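Side-chain contacts in SnoaL-like domain-containing protein (Burkholderia xenovorans LB400, PDB 3FGY), which is of unknown function but belongs to the NTF2-like superfamily through a SnoaL-like domain, whose cone-shaped fold commonly encloses a pocket for small molecules: residues Gly40-Ala45 and Glu119-Leu124; Phe105-Thr108 and Lys113-Ser116; Gly25-Ser30 and Ala52-Leu57. One frame throughout, in Å; residues are numbered along the deposited sequence. Where two conformers were deposited one is given.

Interaction 1: Gly40-Ala45 and Glu119-Leu124; sequences GEWPLA and EYIDTL
Trp42 and Ile121 meet at what is probably the pocket of the NTF2-like cone, as the bound molecules suggest. An unidentified ligand and a di(hydroxyethyl)ether, probably from the crystallisation liquor, each lie about 4 Å from the Trp42 side chain. Glu119 OE1 hydrogen-bonds to the unidentified ligand. Ile121 holds CG1 between its backbone N and carbonyl carbon (chi1 64°), and the chain then runs extended to CD1. Ile121 CD1 comes obliquely to the indole, 3.7 Å from Trp42 CZ2 and 3.9 Å from Trp42 NE1. A type I turn from Trp42 to Ala45 brings Leu44 CB over one face of the Trp42 indole, toward the rim of the ring and 3.8 Å above its plane. Trp42 NE1 is bonded to Pro39 O, which helps fix the rotation of the ring. Thr123 CG2 packs on the bare backbone of Gly40, 3.5 Å from Gly40 CA. Thr123 OG1 serves the dimer, bonding Asp122 of the second subunit. One water joins the backbones: it accepts from Glu41 N at 2.9 Å and donates to Thr123 O at 2.7 Å. The contact thus ties the loop between strands 34-38 and 46-49 to the start of helix 123-129, whose Leu126 touches both Trp42 and Ile121.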
ATOM      1  N   GLY A  40       7.796   9.384   0.112  1.00 15.58           N
ATOM      2  CA  GLY A  40       9.168   9.198  -0.321  1.00 15.45           C
ATOM      3  C   GLY A  40       9.937  10.491  -0.594  1.00 16.16           C
ATOM      4  O   GLY A  40       9.539  11.574  -0.157  1.00 16.84           O
ATOM      5  N   GLU A  41      11.041  10.344  -1.335  1.00 15.94           N
ATOM      6  CA  GLU A  41      11.930  11.463  -1.716  1.00 18.90           C
ATOM      7  C   GLU A  41      12.265  11.306  -3.178  1.00 18.48           C
ATOM      8  O   GLU A  41      13.162  10.531  -3.569  1.00 18.69           O
ATOM      9  CB  GLU A  41      13.189  11.452  -0.864  1.00 17.44           C
ATOM     10  CG  GLU A  41      12.898  11.534   0.622  1.00 21.16           C
ATOM     11  CD  GLU A  41      14.140  11.540   1.460  1.00 29.42           C
ATOM     12  OE1 GLU A  41      15.272  11.544   0.907  1.00 30.49           O
ATOM     13  OE2 GLU A  41      13.963  11.541   2.694  1.00 40.33           O
ATOM     14  N   TRP A  42      11.454  11.975  -3.994  1.00 16.54           N
ATOM     15  CA  TRP A  42      11.535  11.891  -5.432  1.00 15.41           C
ATOM     16  C   TRP A  42      10.673  13.048  -5.938  1.00 17.33           C
ATOM     17  O   TRP A  42       9.971  13.680  -5.142  1.00 16.70           O
ATOM     18  CB  TRP A  42      11.077  10.538  -5.957  1.00 18.10           C
ATOM     19  CG  TRP A  42       9.645  10.134  -5.723  1.00 15.99           C
ATOM     20  CD1 TRP A  42       8.996   9.969  -4.515  1.00 17.89           C
ATOM     21  CD2 TRP A  42       8.710   9.741  -6.728  1.00 17.68           C
ATOM     22  NE1 TRP A  42       7.722   9.518  -4.727  1.00 16.41           N
ATOM     23  CE2 TRP A  42       7.502   9.406  -6.074  1.00 15.98           C
ATOM     24  CE3 TRP A  42       8.754   9.685  -8.123  1.00 16.49           C
ATOM     25  CZ2 TRP A  42       6.384   8.974  -6.767  1.00 14.25           C
ATOM     26  CZ3 TRP A  42       7.627   9.273  -8.804  1.00 17.76           C
ATOM     27  CH2 TRP A  42       6.470   8.890  -8.123  1.00 17.57           C
ATOM     28  N   PRO A  43      10.786  13.388  -7.233  1.00 17.23           N
ATOM     29  CA  PRO A  43      10.125  14.633  -7.700  1.00 16.99           C
ATOM     30  C   PRO A  43       8.620  14.774  -7.448  1.00 15.27           C
ATOM     31  O   PRO A  43       8.137  15.917  -7.339  1.00 18.20           O
ATOM     32  CB  PRO A  43      10.436  14.645  -9.198  1.00 17.59           C
ATOM     33  CG  PRO A  43      11.731  13.936  -9.297  1.00 21.36           C
ATOM     34  CD  PRO A  43      11.608  12.798  -8.294  1.00 17.24           C
ATOM     35  N   LEU A  44       7.879  13.668  -7.361  1.00 13.81           N
ATOM     36  CA  LEU A  44       6.426  13.744  -7.192  1.00 14.86           C
ATOM     37  C   LEU A  44       5.970  13.639  -5.763  1.00 16.88           C
ATOM     38  O   LEU A  44       4.754  13.754  -5.500  1.00 16.51           O
ATOM     39  CB  LEU A  44       5.721  12.703  -8.058  1.00 15.53           C
ATOM     40  CG  LEU A  44       6.069  12.697  -9.552  1.00 16.46           C
ATOM     41  CD1 LEU A  44       5.160  11.692 -10.285  1.00 17.99           C
ATOM     42  CD2 LEU A  44       6.034  14.107 -10.176  1.00 15.45           C
ATOM     43  N   ALA A  45       6.927  13.460  -4.843  1.00 17.00           N
ATOM     44  CA  ALA A  45       6.575  13.338  -3.426  1.00 16.82           C
ATOM     45  C   ALA A  45       5.966  14.616  -2.878  1.00 17.70           C
ATOM     46  O   ALA A  45       6.363  15.728  -3.247  1.00 17.71           O
ATOM     47  CB  ALA A  45       7.791  12.956  -2.580  1.00 15.70           C
ATOM     48  N   GLU A 119      -0.927   7.243  -1.817  1.00 14.71           N
ATOM     49  CA  GLU A 119      -0.184   6.170  -2.436  1.00 14.96           C
ATOM     50  C   GLU A 119       0.744   5.449  -1.441  1.00 14.04           C
ATOM     51  O   GLU A 119       1.390   6.072  -0.589  1.00 14.38           O
ATOM     52  CB  GLU A 119       0.688   6.686  -3.584  1.00 16.58           C
ATOM     53  CG  GLU A 119      -0.012   7.518  -4.617  1.00 18.15           C
ATOM     54  CD  GLU A 119       0.868   7.785  -5.845  1.00 17.62           C
ATOM     55  OE1 GLU A 119       1.987   7.182  -5.949  1.00 26.72           O
ATOM     56  OE2 GLU A 119       0.446   8.592  -6.694  1.00 16.54           O
ATOM     57  N   TYR A 120       0.843   4.140  -1.651  1.00 14.66           N
ATOM     58  CA  TYR A 120       1.770   3.274  -0.954  1.00 15.19           C
ATOM     59  C   TYR A 120       2.598   2.615  -2.073  1.00 14.11           C
ATOM     60  O   TYR A 120       2.074   1.851  -2.862  1.00 13.95           O
ATOM     61  CB  TYR A 120       1.039   2.252  -0.109  1.00 14.17           C
ATOM     62  CG  TYR A 120       0.146   2.865   0.956  1.00 13.44           C
ATOM     63  CD1 TYR A 120      -1.113   3.368   0.617  1.00 16.82           C
ATOM     64  CD2 TYR A 120       0.519   2.918   2.300  1.00 14.57           C
ATOM     65  CE1 TYR A 120      -1.960   3.906   1.586  1.00 15.37           C
ATOM     66  CE2 TYR A 120      -0.326   3.457   3.261  1.00 15.43           C
ATOM     67  CZ  TYR A 120      -1.551   3.961   2.919  1.00 13.88           C
ATOM     68  OH  TYR A 120      -2.430   4.487   3.868  1.00 15.71           O
ATOM     69  N   ILE A 121       3.888   2.953  -2.114  1.00 14.92           N
ATOM     70  CA  ILE A 121       4.763   2.632  -3.222  1.00 14.82           C
ATOM     71  C   ILE A 121       6.147   2.215  -2.710  1.00 15.06           C
ATOM     72  O   ILE A 121       6.446   2.317  -1.519  1.00 14.36           O
ATOM     73  CB  ILE A 121       4.884   3.850  -4.188  1.00 16.44           C
ATOM     74  CG1 ILE A 121       5.554   5.026  -3.477  1.00 19.26           C
ATOM     75  CG2 ILE A 121       3.486   4.201  -4.794  1.00 16.84           C
ATOM     76  CD1 ILE A 121       5.661   6.239  -4.348  1.00 20.13           C
ATOM     77  N   ASP A 122       6.989   1.722  -3.614  1.00 14.36           N
ATOM     78  CA  ASP A 122       8.374   1.383  -3.281  1.00 14.26           C
ATOM     79  C   ASP A 122       9.216   2.652  -3.295  1.00 12.55           C
ATOM     80  O   ASP A 122       9.869   2.987  -4.280  1.00 14.80           O
ATOM     81  CB  ASP A 122       8.924   0.342  -4.265  1.00 14.52           C
ATOM     82  CG  ASP A 122      10.173  -0.357  -3.762  1.00 17.08           C
ATOM     83  OD1 ASP A 122      10.891   0.205  -2.895  1.00 16.02           O
ATOM     84  OD2 ASP A 122      10.440  -1.486  -4.265  1.00 17.61           O
ATOM     85  N   THR A 123       9.166   3.375  -2.171  1.00 13.01           N
ATOM     86  CA  THR A 123       9.846   4.674  -2.092  1.00 12.80           C
ATOM     87  C   THR A 123      11.382   4.569  -2.256  1.00 13.15           C
ATOM     88  O   THR A 123      12.028   5.463  -2.801  1.00 14.83           O
ATOM     89  CB  THR A 123       9.462   5.409  -0.783  1.00 13.58           C
ATOM     90  OG1 THR A 123       9.674   4.553   0.333  1.00 15.05           O
ATOM     91  CG2 THR A 123       8.023   5.892  -0.756  1.00 14.65           C
ATOM     92  N   LEU A 124      11.985   3.509  -1.738  1.00 14.27           N
ATOM     93  CA  LEU A 124      13.428   3.287  -1.946  1.00 15.51           C
ATOM     94  C   LEU A 124      13.753   3.165  -3.432  1.00 14.30           C
ATOM     95  O   LEU A 124      14.666   3.782  -3.929  1.00 13.65           O
ATOM     96  CB  LEU A 124      13.870   2.030  -1.198  1.00 14.65           C
ATOM     97  CG  LEU A 124      15.352   1.675  -1.343  1.00 13.82           C
ATOM     98  CD1 LEU A 124      16.279   2.849  -0.940  1.00 15.22           C
ATOM     99  CD2 LEU A 124      15.700   0.425  -0.582  1.00 14.73           C
TER
HETATM  100  O   HOH W   1      10.967   7.948  -2.900  1.00 14.59           O

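Interaction 2: Phe105-Thr108 and Lys113-Ser116; sequences FAIT and KVTS
Lys113 begins the strand beside Thr108 with little contact, and its side chain leads off to Ala28, where NZ bonds the carbonyl O. Val114 makes the apolar part of the contact. Val114 CG1 lies 3.7 Å from Ile107 CG2, and the two side chains cross at a slant. Ile107 CG2 is anti to the backbone N, which turns this methyl to the partner strand. Phe15 of helix 5-20 packs on Ile107, and Phe14 of the same helix on Val114. Thr115 comes next and gives Thr108 O a nearly straight bond from its N, 2.9 Å long with 170° at the hydrogen. Its OG1 sits between backbone N and carbonyl carbon (chi1 69°). That places Thr115 OG1 3.1 Å from Thr108 O and 3.7 Å from Thr108 CG2. Two residues, Thr115 and Ser116, stand opposite the single Thr108: a classic beta bulge in the hairpin of strands 98-110 and 113-120. The short segments run at 115° to each other, so the hairpin is strongly twisted or bent here. Ser116 N adds a weak bond to Thr108 O at 3.4 Å. Ser116 O accepts from Thr108 N at 2.9 Å and also takes a CA-H contact from Ile107 CA at 3.3 Å. On the same side of the sheet, Ser116 CB stands 4.1 Å from Thr108 CB, while Thr108 OG1 turns to Arg81 NH1 on strand 81-92.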
ATOM      1  N   PHE A 105      -3.199   2.478  -4.199  1.00 15.17           N
ATOM      2  CA  PHE A 105      -3.775   3.815  -4.067  1.00 17.69           C
ATOM      3  C   PHE A 105      -5.005   3.660  -3.183  1.00 18.07           C
ATOM      4  O   PHE A 105      -5.923   2.922  -3.520  1.00 19.78           O
ATOM      5  CB  PHE A 105      -4.198   4.403  -5.419  1.00 19.28           C
ATOM      6  CG  PHE A 105      -3.065   4.945  -6.238  1.00 26.83           C
ATOM      7  CD1 PHE A 105      -1.788   4.371  -6.187  1.00 29.81           C
ATOM      8  CD2 PHE A 105      -3.264   6.035  -7.058  1.00 33.25           C
ATOM      9  CE1 PHE A 105      -0.745   4.860  -6.968  1.00 37.37           C
ATOM     10  CE2 PHE A 105      -2.221   6.525  -7.842  1.00 35.00           C
ATOM     11  CZ  PHE A 105      -0.974   5.934  -7.803  1.00 38.01           C
ATOM     12  N   ALA A 106      -4.995   4.300  -2.034  1.00 15.85           N
ATOM     13  CA  ALA A 106      -6.107   4.233  -1.078  1.00 16.76           C
ATOM     14  C   ALA A 106      -6.903   5.503  -1.278  1.00 18.28           C
ATOM     15  O   ALA A 106      -6.406   6.620  -1.051  1.00 15.24           O
ATOM     16  CB  ALA A 106      -5.605   4.132   0.360  1.00 15.52           C
ATOM     17  N   ILE A 107      -8.127   5.312  -1.737  1.00 16.59           N
ATOM     18  CA  ILE A 107      -8.980   6.410  -2.179  1.00 15.57           C
ATOM     19  C   ILE A 107     -10.238   6.488  -1.315  1.00 16.21           C
ATOM     20  O   ILE A 107     -10.811   5.461  -0.938  1.00 15.38           O
ATOM     21  CB  ILE A 107      -9.321   6.288  -3.682  1.00 15.62           C
ATOM     22  CG1 ILE A 107      -8.027   6.220  -4.507  1.00 20.61           C
ATOM     23  CG2 ILE A 107     -10.189   7.445  -4.132  1.00 16.84           C
ATOM     24  CD1 ILE A 107      -8.226   6.013  -5.960  1.00 22.21           C
ATOM     25  N   THR A 108     -10.647   7.719  -1.008  1.00 17.37           N
ATOM     26  CA  THR A 108     -11.919   8.008  -0.353  1.00 16.74           C
ATOM     27  C   THR A 108     -12.777   8.788  -1.342  1.00 17.41           C
ATOM     28  O   THR A 108     -12.302   9.756  -1.955  1.00 16.75           O
ATOM     29  CB  THR A 108     -11.732   8.823   0.935  1.00 17.53           C
ATOM     30  OG1 THR A 108     -10.854   8.128   1.826  1.00 20.37           O
ATOM     31  CG2 THR A 108     -13.090   9.084   1.620  1.00 18.65           C
ATOM     32  N   LYS A 113     -17.387  12.226  -5.694  1.00 20.04           N
ATOM     33  CA  LYS A 113     -16.123  12.827  -6.079  1.00 20.07           C
ATOM     34  C   LYS A 113     -14.983  12.152  -5.307  1.00 18.54           C
ATOM     35  O   LYS A 113     -15.116  11.856  -4.114  1.00 18.38           O
ATOM     36  CB  LYS A 113     -16.114  14.306  -5.708  1.00 22.10           C
ATOM     37  CG  LYS A 113     -17.203  15.141  -6.349  1.00 25.95           C
ATOM     38  CD  LYS A 113     -16.826  15.608  -7.742  1.00 29.53           C
ATOM     39  CE  LYS A 113     -17.843  16.627  -8.261  1.00 31.62           C
ATOM     40  NZ  LYS A 113     -17.373  17.317  -9.501  1.00 41.82           N
ATOM     41  N   VAL A 114     -13.860  11.946  -5.978  1.00 17.85           N
ATOM     42  CA  VAL A 114     -12.646  11.542  -5.294  1.00 18.07           C
ATOM     43  C   VAL A 114     -12.162  12.678  -4.398  1.00 19.09           C
ATOM     44  O   VAL A 114     -11.948  13.802  -4.871  1.00 22.64           O
ATOM     45  CB  VAL A 114     -11.541  11.153  -6.287  1.00 16.84           C
ATOM     46  CG1 VAL A 114     -10.245  10.833  -5.525  1.00 16.56           C
ATOM     47  CG2 VAL A 114     -12.002   9.969  -7.153  1.00 16.84           C
ATOM     48  N   THR A 115     -12.035  12.397  -3.102  1.00 17.60           N
ATOM     49  CA  THR A 115     -11.679  13.419  -2.120  1.00 17.85           C
ATOM     50  C   THR A 115     -10.289  13.272  -1.510  1.00 19.14           C
ATOM     51  O   THR A 115      -9.664  14.279  -1.182  1.00 18.99           O
ATOM     52  CB  THR A 115     -12.730  13.479  -0.975  1.00 19.77           C
ATOM     53  OG1 THR A 115     -12.660  12.292  -0.160  1.00 27.34           O
ATOM     54  CG2 THR A 115     -14.136  13.641  -1.565  1.00 16.81           C
ATOM     55  N   SER A 116      -9.811  12.040  -1.331  1.00 18.21           N
ATOM     56  CA  SER A 116      -8.478  11.806  -0.759  1.00 19.12           C
ATOM     57  C   SER A 116      -7.864  10.615  -1.444  1.00 17.14           C
ATOM     58  O   SER A 116      -8.554   9.613  -1.696  1.00 18.90           O
ATOM     59  CB  SER A 116      -8.571  11.487   0.737  1.00 21.90           C
ATOM     60  OG  SER A 116      -9.139  12.578   1.450  1.00 34.22           O
TER

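Interaction 3: Gly25-Ser30 and Ala52-Leu57; sequences GLLAVS and AALAAL
Ser30 OG donates to Leu26 O at 2.7 Å, and both residues border the side chain of Leu54. The hydroxyl comes to the carbonyl at a C=O...donor angle of 143°, tilted 27° from the carbonyl plane. It reaches back four residues to the last part of helix 23-28, while Ser30 N bonds Leu27 O. The buried hydroxyl therefore has its partner within its own segment. The contacts across the segments all fall on one methyl, Leu54 CD2, and are van der Waals packing. Leu54 was modelled in two conformers, and the contacts here are those of one of them. In it, Leu54 CD2 lies 3.5 Å from Ser30 OG and 4.0 Å from Ser30 CB. Leu26 and Leu54 each carry CG anti to the backbone N (chi1 176° in both), which extends each side chain away from its helix. They meet tip to tip, with Leu26 CD2 4.2 Å from Leu54 CD2. Leu27, which is partly exposed, instead runs past Leu54 in the opposite direction. Its CD2 comes near the same methyl, but the very short separation is doubtful given the second conformer. Leu54 is the residue through which helix 50-64 meets helix 23-28 and Ser30. Phe14, Ala17 and Met18 of helix 5-20 pack on Leu26, and Trp36 of strand 34-38 packs on Leu54.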
ATOM      1  N   GLY A  25     -12.951  16.476 -17.504  1.00 53.29           N
ATOM      2  CA  GLY A  25     -13.564  15.239 -17.012  1.00 53.31           C
ATOM      3  C   GLY A  25     -12.933  14.715 -15.727  1.00 52.52           C
ATOM      4  O   GLY A  25     -13.645  14.347 -14.789  1.00 51.67           O
ATOM      5  N   LEU A  26     -11.600  14.684 -15.697  1.00 51.75           N
ATOM      6  CA  LEU A  26     -10.826  14.285 -14.510  1.00 51.32           C
ATOM      7  C   LEU A  26     -11.132  15.131 -13.271  1.00 49.78           C
ATOM      8  O   LEU A  26     -11.203  14.607 -12.153  1.00 49.39           O
ATOM      9  CB  LEU A  26      -9.327  14.384 -14.801  1.00 51.14           C
ATOM     10  CG  LEU A  26      -8.378  14.102 -13.630  1.00 52.14           C
ATOM     11  CD1 LEU A  26      -8.285  12.614 -13.360  1.00 51.66           C
ATOM     12  CD2 LEU A  26      -7.011  14.679 -13.923  1.00 52.38           C
ATOM     13  N   LEU A  27     -11.275  16.438 -13.473  1.00 47.50           N
ATOM     14  CA  LEU A  27     -11.637  17.346 -12.400  1.00 45.92           C
ATOM     15  C   LEU A  27     -13.124  17.245 -12.119  1.00 43.93           C
ATOM     16  O   LEU A  27     -13.576  17.607 -11.038  1.00 44.71           O
ATOM     17  CB  LEU A  27     -11.279  18.790 -12.761  1.00 47.12           C
ATOM     18  CG  LEU A  27      -9.798  19.095 -13.018  1.00 47.38           C
ATOM     19  CD1 LEU A  27      -9.641  20.522 -13.517  1.00 51.17           C
ATOM     20  CD2 LEU A  27      -8.953  18.861 -11.779  1.00 47.78           C
ATOM     21  N   ALA A  28     -13.890  16.774 -13.103  1.00 41.90           N
ATOM     22  CA  ALA A  28     -15.331  16.578 -12.933  1.00 38.96           C
ATOM     23  C   ALA A  28     -15.632  15.484 -11.909  1.00 34.62           C
ATOM     24  O   ALA A  28     -16.708  15.481 -11.314  1.00 35.65           O
ATOM     25  CB  ALA A  28     -15.998  16.253 -14.269  1.00 40.46           C
ATOM     26  N   VAL A  29     -14.685  14.567 -11.705  1.00 30.43           N
ATOM     27  CA  VAL A  29     -14.821  13.533 -10.677  1.00 25.46           C
ATOM     28  C   VAL A  29     -13.879  13.753  -9.484  1.00 23.33           C
ATOM     29  O   VAL A  29     -13.677  12.840  -8.682  1.00 24.89           O
ATOM     30  CB  VAL A  29     -14.602  12.106 -11.260  1.00 24.81           C
ATOM     31  CG1 VAL A  29     -15.645  11.812 -12.344  1.00 28.99           C
ATOM     32  CG2 VAL A  29     -13.179  11.911 -11.780  1.00 27.33           C
ATOM     33  N   SER A  30     -13.318  14.962  -9.376  1.00 21.50           N
ATOM     34  CA  SER A  30     -12.340  15.338  -8.344  1.00 19.54           C
ATOM     35  C   SER A  30     -12.925  16.408  -7.436  1.00 18.62           C
ATOM     36  O   SER A  30     -13.408  17.448  -7.923  1.00 20.73           O
ATOM     37  CB  SER A  30     -11.070  15.876  -8.986  1.00 18.97           C
ATOM     38  OG  SER A  30     -10.322  14.826  -9.591  1.00 25.06           O
ATOM     39  N   ALA A  52      -5.694  22.820  -9.255  1.00 17.42           N
ATOM     40  CA  ALA A  52      -4.487  23.317  -9.899  1.00 16.87           C
ATOM     41  C   ALA A  52      -3.296  22.404  -9.602  1.00 14.49           C
ATOM     42  O   ALA A  52      -2.536  22.068 -10.513  1.00 14.50           O
ATOM     43  CB  ALA A  52      -4.191  24.747  -9.473  1.00 16.38           C
ATOM     44  N   ALA A  53      -3.143  22.004  -8.338  1.00 15.89           N
ATOM     45  CA  ALA A  53      -2.068  21.122  -7.925  1.00 17.21           C
ATOM     46  C   ALA A  53      -2.192  19.776  -8.620  1.00 15.34           C
ATOM     47  O   ALA A  53      -1.181  19.183  -8.994  1.00 16.45           O
ATOM     48  CB  ALA A  53      -2.037  20.950  -6.415  1.00 18.34           C
ATOM     49  N   LEU A  54      -3.423  19.287  -8.779  1.00 15.23           N
ATOM     50  CA  LEU A  54      -3.701  18.013  -9.472  0.50 14.91           C
ATOM     51  C   LEU A  54      -3.181  18.089 -10.897  1.00 15.64           C
ATOM     52  O   LEU A  54      -2.495  17.199 -11.382  1.00 15.16           O
ATOM     53  CB  LEU A  54      -5.211  17.718  -9.478  0.50 14.46           C
ATOM     54  CG  LEU A  54      -5.737  16.480 -10.227  0.50 16.53           C
ATOM     55  CD1 LEU A  54      -5.129  15.213  -9.676  0.50 15.73           C
ATOM     56  CD2 LEU A  54      -7.262  16.426 -10.145  0.50 14.63           C
ATOM     57  N   ALA A  55      -3.522  19.190 -11.568  1.00 14.18           N
ATOM     58  CA  ALA A  55      -3.111  19.420 -12.950  1.00 15.72           C
ATOM     59  C   ALA A  55      -1.584  19.472 -13.060  1.00 15.66           C
ATOM     60  O   ALA A  55      -0.978  18.882 -13.953  1.00 16.63           O
ATOM     61  CB  ALA A  55      -3.713  20.724 -13.456  1.00 16.13           C
ATOM     62  N   ALA A  56      -0.964  20.211 -12.149  1.00 15.65           N
ATOM     63  CA  ALA A  56       0.480  20.372 -12.106  1.00 15.41           C
ATOM     64  C   ALA A  56       1.190  19.036 -11.887  1.00 15.86           C
ATOM     65  O   ALA A  56       2.250  18.766 -12.460  1.00 15.45           O
ATOM     66  CB  ALA A  56       0.857  21.338 -10.982  1.00 14.79           C
ATOM     67  N   LEU A  57       0.615  18.208 -11.016  1.00 14.65           N
ATOM     68  CA  LEU A  57       1.164  16.873 -10.707  1.00 14.71           C
ATOM     69  C   LEU A  57       1.146  15.997 -11.947  1.00 14.99           C
ATOM     70  O   LEU A  57       2.168  15.403 -12.293  1.00 16.23           O
ATOM     71  CB  LEU A  57       0.337  16.221  -9.602  1.00 17.03           C
ATOM     72  CG  LEU A  57       0.556  14.718  -9.361  1.00 14.79           C
ATOM     73  CD1 LEU A  57       2.049  14.430  -8.999  1.00 15.30           C
ATOM     74  CD2 LEU A  57      -0.414  14.198  -8.292  1.00 17.11           C
TER

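From the N terminus, 25-30 is met first, and interaction 3 closes the short loop to 52-57. Residues 40-45 lie inside that loop and find their partner only at 119-124. Interactions 1 and 3 therefore cross, and Leu44 packs on Leu57. Interaction 2 closes the tight hairpin 105-108 to 113-116. It follows interaction 3 in series and falls wholly within the long span of interaction 1. Strand 113-120 serves both interactions 1 and 2. At its beginning, Val114 N probably hydrogen-bonds to Val29 O of interaction 3. The three contacts join the helices on one side of the curved sheet, its central hairpin and the C-terminal helix, near the probable pocket.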